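PDB 4HZD: CysE, serine acetyltransferase from Brucella abortus, which transfers the acetyl group of acetyl-coenzyme A to the hydroxyl of L-serine, giving O-acetylserine for cysteine biosynthesis. Local coordinates for residues S199-P204 against L219-V224; F138-Q143 against D153-A158. One frame throughout, in Å; residues are numbered along the deposited sequence.

Interaction 1 of 2, residues S199-P204 against L219-V224; sequences SGDRHP and LGNIQV
D201 and N221 lay their flat ends one over the other, carboxylate on amide with the planes 27° apart, and D201 CG stands 3.5 Å from N221 ND2. This is stacking without a hydrogen bond between the two groups. What joins them is K205, whose NZ makes a salt bridge to D201 OD1 and a hydrogen bond to N221 OD1. N221 CG lies anti to the backbone N (chi1 -172°), which places the amide over the carboxylate of D201.

Backbone contacts carry the rest, again without direct hydrogen bonds. N221 CA offers its hydrogen almost straight to H203 O, 3.4 Å away, and P204 CA approaches I222 O at the same distance along a more bent path. The P204 ring rests against G220 O, with CD at 3.4 Å. N221 centres an inverse gamma turn, closed by a weak bond from I222 N to G220 O.

R202 and H203 start away from this seam; R202 NH2 makes a salt bridge to E176 and H203 ND1 a hydrogen bond with T177 N. The contact thus joins neighbouring coils of the left-handed beta-helix: the loop entering strand 205-206 packs on the corner between strands 217-219 and 223-224, where L219 touches coenzyme A.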
loop_
_atom_site.group_PDB
_atom_site.type_symbol
_atom_site.label_atom_id
_atom_site.label_comp_id
_atom_site.label_asym_id
_atom_site.label_seq_id
_atom_site.Cartn_x
_atom_site.Cartn_y
_atom_site.Cartn_z
ATOM N N SER A 199 4.106 43.543 0.372
ATOM C CA SER A 199 2.761 43.036 0.093
ATOM C C SER A 199 2.578 42.300 -1.232
ATOM O O SER A 199 1.955 41.239 -1.274
ATOM C CB SER A 199 1.759 44.198 0.146
ATOM O OG SER A 199 2.038 45.066 1.235
ATOM N N GLY A 200 3.069 42.890 -2.316
ATOM C CA GLY A 200 2.749 42.401 -3.650
ATOM C C GLY A 200 3.946 41.652 -4.162
ATOM O O GLY A 200 4.242 40.552 -3.695
ATOM N N ASP A 201 4.655 42.279 -5.090
ATOM C CA ASP A 201 5.855 41.702 -5.648
ATOM C C ASP A 201 6.957 41.788 -4.586
ATOM O O ASP A 201 7.327 42.879 -4.151
ATOM C CB ASP A 201 6.217 42.427 -6.942
ATOM C CG ASP A 201 7.249 41.669 -7.772
ATOM O OD1 ASP A 201 7.786 40.632 -7.301
ATOM O OD2 ASP A 201 7.524 42.121 -8.905
ATOM N N ARG A 202 7.469 40.635 -4.143
ATOM C CA ARG A 202 8.238 40.591 -2.905
ATOM C C ARG A 202 9.318 39.509 -2.819
ATOM O O ARG A 202 9.860 39.283 -1.736
ATOM C CB ARG A 202 7.278 40.454 -1.698
ATOM C CG ARG A 202 6.498 39.128 -1.610
ATOM C CD ARG A 202 5.337 39.185 -0.587
ATOM N NE ARG A 202 4.643 37.890 -0.397
ATOM C CZ ARG A 202 3.739 37.350 -1.230
ATOM N NH1 ARG A 202 3.370 37.952 -2.363
ATOM N NH2 ARG A 202 3.192 36.172 -0.931
ATOM N N HIS A 203 9.604 38.810 -3.918
ATOM C CA HIS A 203 10.586 37.707 -3.865
ATOM C C HIS A 203 11.526 37.974 -4.993
ATOM O O HIS A 203 11.218 38.826 -5.856
ATOM C CB HIS A 203 9.893 36.326 -3.996
ATOM C CG HIS A 203 8.828 36.067 -2.931
ATOM N ND1 HIS A 203 7.520 35.943 -3.223
ATOM C CD2 HIS A 203 8.929 35.906 -1.546
ATOM C CE1 HIS A 203 6.810 35.737 -2.088
ATOM N NE2 HIS A 203 7.659 35.728 -1.066
ATOM N N PRO A 204 12.665 37.268 -5.021
ATOM C CA PRO A 204 13.748 37.563 -5.950
ATOM C C PRO A 204 13.551 37.247 -7.425
ATOM O O PRO A 204 12.768 36.352 -7.843
ATOM C CB PRO A 204 14.924 36.730 -5.408
ATOM C CG PRO A 204 14.635 36.589 -3.964
ATOM C CD PRO A 204 13.137 36.366 -3.944
ATOM N N LEU A 219 16.531 37.575 -0.172
ATOM C CA LEU A 219 15.263 38.035 0.455
ATOM C C LEU A 219 14.819 39.378 -0.052
ATOM O O LEU A 219 15.567 40.338 0.059
ATOM C CB LEU A 219 15.370 38.114 1.973
ATOM C CG LEU A 219 15.925 36.901 2.709
ATOM C CD1 LEU A 219 16.096 37.263 4.174
ATOM C CD2 LEU A 219 14.988 35.710 2.517
ATOM N N GLY A 220 13.592 39.443 -0.573
ATOM C CA GLY A 220 13.020 40.694 -1.090
ATOM C C GLY A 220 12.812 40.648 -2.590
ATOM O O GLY A 220 13.278 39.733 -3.264
ATOM N N ASN A 221 12.088 41.633 -3.096
ATOM C CA ASN A 221 11.995 41.892 -4.522
ATOM C C ASN A 221 13.302 42.544 -5.041
ATOM O O ASN A 221 13.356 43.743 -5.342
ATOM C CB ASN A 221 10.778 42.762 -4.816
ATOM C CG ASN A 221 10.529 42.908 -6.285
ATOM O OD1 ASN A 221 11.058 42.143 -7.085
ATOM N ND2 ASN A 221 9.732 43.899 -6.660
ATOM N N ILE A 222 14.349 41.726 -5.107
ATOM C CA ILE A 222 15.672 42.163 -5.493
ATOM C C ILE A 222 16.084 41.321 -6.692
ATOM O O ILE A 222 15.487 40.275 -6.975
ATOM C CB ILE A 222 16.702 42.078 -4.317
ATOM C CG1 ILE A 222 16.898 40.630 -3.805
ATOM C CG2 ILE A 222 16.304 43.029 -3.171
ATOM C CD1 ILE A 222 17.988 40.457 -2.752
ATOM N N GLN A 223 17.076 41.795 -7.422
ATOM C CA GLN A 223 17.565 41.094 -8.588
ATOM C C GLN A 223 18.962 40.534 -8.343
ATOM O O GLN A 223 19.807 41.220 -7.755
ATOM C CB GLN A 223 17.599 42.073 -9.768
ATOM C CG GLN A 223 17.974 41.451 -11.104
ATOM C CD GLN A 223 17.994 42.473 -12.238
ATOM O OE1 GLN A 223 17.048 42.569 -13.023
ATOM N NE2 GLN A 223 19.065 43.260 -12.305
ATOM N N VAL A 224 19.204 39.289 -8.767
ATOM C CA VAL A 224 20.571 38.772 -8.877
ATOM C C VAL A 224 20.935 38.853 -10.352
ATOM O O VAL A 224 20.328 38.191 -11.202
ATOM C CB VAL A 224 20.757 37.352 -8.293
ATOM C CG1 VAL A 224 22.209 36.906 -8.422
ATOM C CG2 VAL A 224 20.333 37.330 -6.828
#

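Interaction 2 of 2, residues F138-Q143 against D153-A158; sequences FAYYLQ and DIHPAA
Q143 reaches from its helix to D153, and NE2 donates a hydrogen bond to D153 OD1 at 3.0 Å. The bond is fairly straight, 162° at the hydrogen, and leaves close to the amide plane. It meets the carboxylate oxygen on its syn side but 24° out of the carboxylate plane, the two flat groups being turned 63° against each other. With CG anti to the backbone N (chi1 173°) and the chain extended beyond it, the glutamine spans the gap at full length. On the way CG passes I154 O at 3.4 Å, and the amide comes across the P156 ring, OE1 lying 3.4 Å from P156 CD.

P156 also supplies the apolar part of the contact. Its CG sits 4.0 Å from A139 CB, one helical turn before Q143, and Y140 CD1 lies a little farther from the same carbon. The edge of the Y140 ring faces H155 NE2.

A water ties the backbones together, donating to Q143 O and accepting from I154 N. P156 is itself the second residue of a type I turn from H155 to A158, closed by A158 N to H155 O, and H155 ND1 accepts a bond from A157 N at 3.0 Å, which helps to set the imidazole's rotation. The second subunit holds the outer ends: its H168, part of the coenzyme A pocket, bonds D153 OD2, and H155 NE2 is hydrogen-bonded to A104 O of that subunit. Q143 may therefore help to orient D153, the partner of a pocket histidine across the interface.

Helix 136-149 is in this way fastened to strand 152-154, the edge strand in this chain of a parallel beta-helix sheet. I154 packs on L172 and V174 of strand 172-174, while L142 packs on L73 of helix 70-83 and on L126 and L130 of helix 116-132.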
loop_
_atom_site.group_PDB
_atom_site.type_symbol
_atom_site.label_atom_id
_atom_site.label_comp_id
_atom_site.label_asym_id
_atom_site.label_seq_id
_atom_site.Cartn_x
_atom_site.Cartn_y
_atom_site.Cartn_z
ATOM N N PHE A 138 -5.411 21.376 -6.878
ATOM C CA PHE A 138 -4.466 20.414 -7.415
ATOM C C PHE A 138 -3.051 20.992 -7.266
ATOM O O PHE A 138 -2.122 20.303 -6.845
ATOM C CB PHE A 138 -4.775 20.065 -8.870
ATOM C CG PHE A 138 -4.431 18.623 -9.227
ATOM C CD1 PHE A 138 -3.178 18.075 -8.896
ATOM C CD2 PHE A 138 -5.347 17.824 -9.902
ATOM C CE1 PHE A 138 -2.860 16.765 -9.210
ATOM C CE2 PHE A 138 -5.047 16.509 -10.201
ATOM C CZ PHE A 138 -3.789 15.983 -9.882
ATOM N N ALA A 139 -2.893 22.260 -7.622
ATOM C CA ALA A 139 -1.566 22.881 -7.571
ATOM C C ALA A 139 -0.990 22.878 -6.136
ATOM O O ALA A 139 0.170 22.510 -5.922
ATOM C CB ALA A 139 -1.617 24.290 -8.161
ATOM N N TYR A 140 -1.806 23.241 -5.149
ATOM C CA TYR A 140 -1.327 23.283 -3.763
ATOM C C TYR A 140 -1.021 21.874 -3.270
ATOM O O TYR A 140 -0.074 21.654 -2.494
ATOM C CB TYR A 140 -2.345 23.931 -2.815
ATOM C CG TYR A 140 -2.604 25.415 -3.012
ATOM C CD1 TYR A 140 -1.585 26.302 -3.422
ATOM C CD2 TYR A 140 -3.878 25.942 -2.764
ATOM C CE1 TYR A 140 -1.863 27.667 -3.594
ATOM C CE2 TYR A 140 -4.148 27.288 -2.928
ATOM C CZ TYR A 140 -3.152 28.148 -3.339
ATOM O OH TYR A 140 -3.482 29.486 -3.488
ATOM N N TYR A 141 -1.818 20.908 -3.727
ATOM C CA TYR A 141 -1.573 19.533 -3.365
ATOM C C TYR A 141 -0.198 19.086 -3.858
ATOM O O TYR A 141 0.542 18.411 -3.143
ATOM C CB TYR A 141 -2.695 18.564 -3.858
ATOM C CG TYR A 141 -2.388 17.175 -3.425
ATOM C CD1 TYR A 141 -2.692 16.748 -2.129
ATOM C CD2 TYR A 141 -1.689 16.293 -4.263
ATOM C CE1 TYR A 141 -2.366 15.477 -1.703
ATOM C CE2 TYR A 141 -1.357 15.008 -3.831
ATOM C CZ TYR A 141 -1.687 14.617 -2.549
ATOM O OH TYR A 141 -1.381 13.366 -2.084
ATOM N N LEU A 142 0.123 19.374 -5.105
ATOM C CA LEU A 142 1.436 19.027 -5.613
ATOM C C LEU A 142 2.582 19.752 -4.844
ATOM O O LEU A 142 3.616 19.137 -4.473
ATOM C CB LEU A 142 1.495 19.394 -7.116
ATOM C CG LEU A 142 0.682 18.467 -8.039
ATOM C CD1 LEU A 142 0.578 19.116 -9.416
ATOM C CD2 LEU A 142 1.341 17.097 -8.105
ATOM N N GLN A 143 2.404 21.050 -4.607
ATOM C CA GLN A 143 3.369 21.847 -3.826
ATOM C C GLN A 143 3.600 21.190 -2.460
ATOM O O GLN A 143 4.738 21.041 -2.020
ATOM C CB GLN A 143 2.879 23.286 -3.596
ATOM C CG GLN A 143 3.777 24.086 -2.645
ATOM C CD GLN A 143 3.149 25.405 -2.190
ATOM O OE1 GLN A 143 1.957 25.642 -2.407
ATOM N NE2 GLN A 143 3.960 26.282 -1.601
ATOM N N ASP A 153 9.948 23.381 -1.353
ATOM C CA ASP A 153 8.675 24.100 -1.170
ATOM C C ASP A 153 8.683 25.254 -2.185
ATOM O O ASP A 153 9.302 26.315 -1.966
ATOM C CB ASP A 153 8.503 24.557 0.295
ATOM C CG ASP A 153 7.305 25.431 0.491
ATOM O OD1 ASP A 153 6.747 25.830 -0.547
ATOM O OD2 ASP A 153 6.893 25.707 1.659
ATOM N N ILE A 154 8.043 25.015 -3.315
ATOM C CA ILE A 154 8.005 26.001 -4.412
ATOM C C ILE A 154 6.561 26.427 -4.624
ATOM O O ILE A 154 5.697 25.589 -4.957
ATOM C CB ILE A 154 8.602 25.418 -5.710
ATOM C CG1 ILE A 154 10.000 24.831 -5.445
ATOM C CG2 ILE A 154 8.623 26.464 -6.817
ATOM C CD1 ILE A 154 10.667 24.070 -6.583
ATOM N N HIS A 155 6.271 27.716 -4.429
ATOM C CA HIS A 155 4.924 28.189 -4.678
ATOM C C HIS A 155 4.548 28.032 -6.140
ATOM O O HIS A 155 5.347 28.346 -7.020
ATOM C CB HIS A 155 4.742 29.633 -4.238
ATOM C CG HIS A 155 3.295 30.051 -4.179
ATOM N ND1 HIS A 155 2.566 30.336 -5.288
ATOM C CD2 HIS A 155 2.429 30.178 -3.102
ATOM C CE1 HIS A 155 1.313 30.662 -4.917
ATOM N NE2 HIS A 155 1.242 30.586 -3.590
ATOM N N PRO A 156 3.329 27.517 -6.429
ATOM C CA PRO A 156 2.985 27.272 -7.839
ATOM C C PRO A 156 2.968 28.512 -8.739
ATOM O O PRO A 156 3.038 28.347 -9.935
ATOM C CB PRO A 156 1.571 26.654 -7.786
ATOM C CG PRO A 156 1.452 26.077 -6.406
ATOM C CD PRO A 156 2.337 26.921 -5.505
ATOM N N ALA A 157 2.908 29.714 -8.173
ATOM C CA ALA A 157 2.911 30.974 -8.954
ATOM C C ALA A 157 4.322 31.407 -9.296
ATOM O O ALA A 157 4.508 32.328 -10.105
ATOM C CB ALA A 157 2.191 32.103 -8.200
ATOM N N ALA A 158 5.313 30.745 -8.689
ATOM C CA ALA A 158 6.716 31.027 -8.984
ATOM C C ALA A 158 6.950 30.727 -10.453
ATOM O O ALA A 158 6.229 29.908 -11.033
ATOM C CB ALA A 158 7.678 30.198 -8.116
HETATM O O HOH W 1 6.825 22.425 -3.497
#

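Overall arrangement
Interaction 2 comes first along the chain and closes before interaction 1 opens; their centres are 18 Å apart and their nearest atoms about 6 Å, without touching. Interaction 2 joins the helical part to the start of the left-handed beta-helix, whereas interaction 1 joins coils farther along it. Strands 152-154 and 217-219 are the first and fourth of one parallel sheet, and the loop holding E176 and T177 lies between the contacts: H155 packs on E176, which also pairs with R202. Both contacts touch the second subunit. Together they show one chain fastened at two levels of the same beta-helix, interaction 2 where the helices meet its first coil and interaction 1 beside bound coenzyme A.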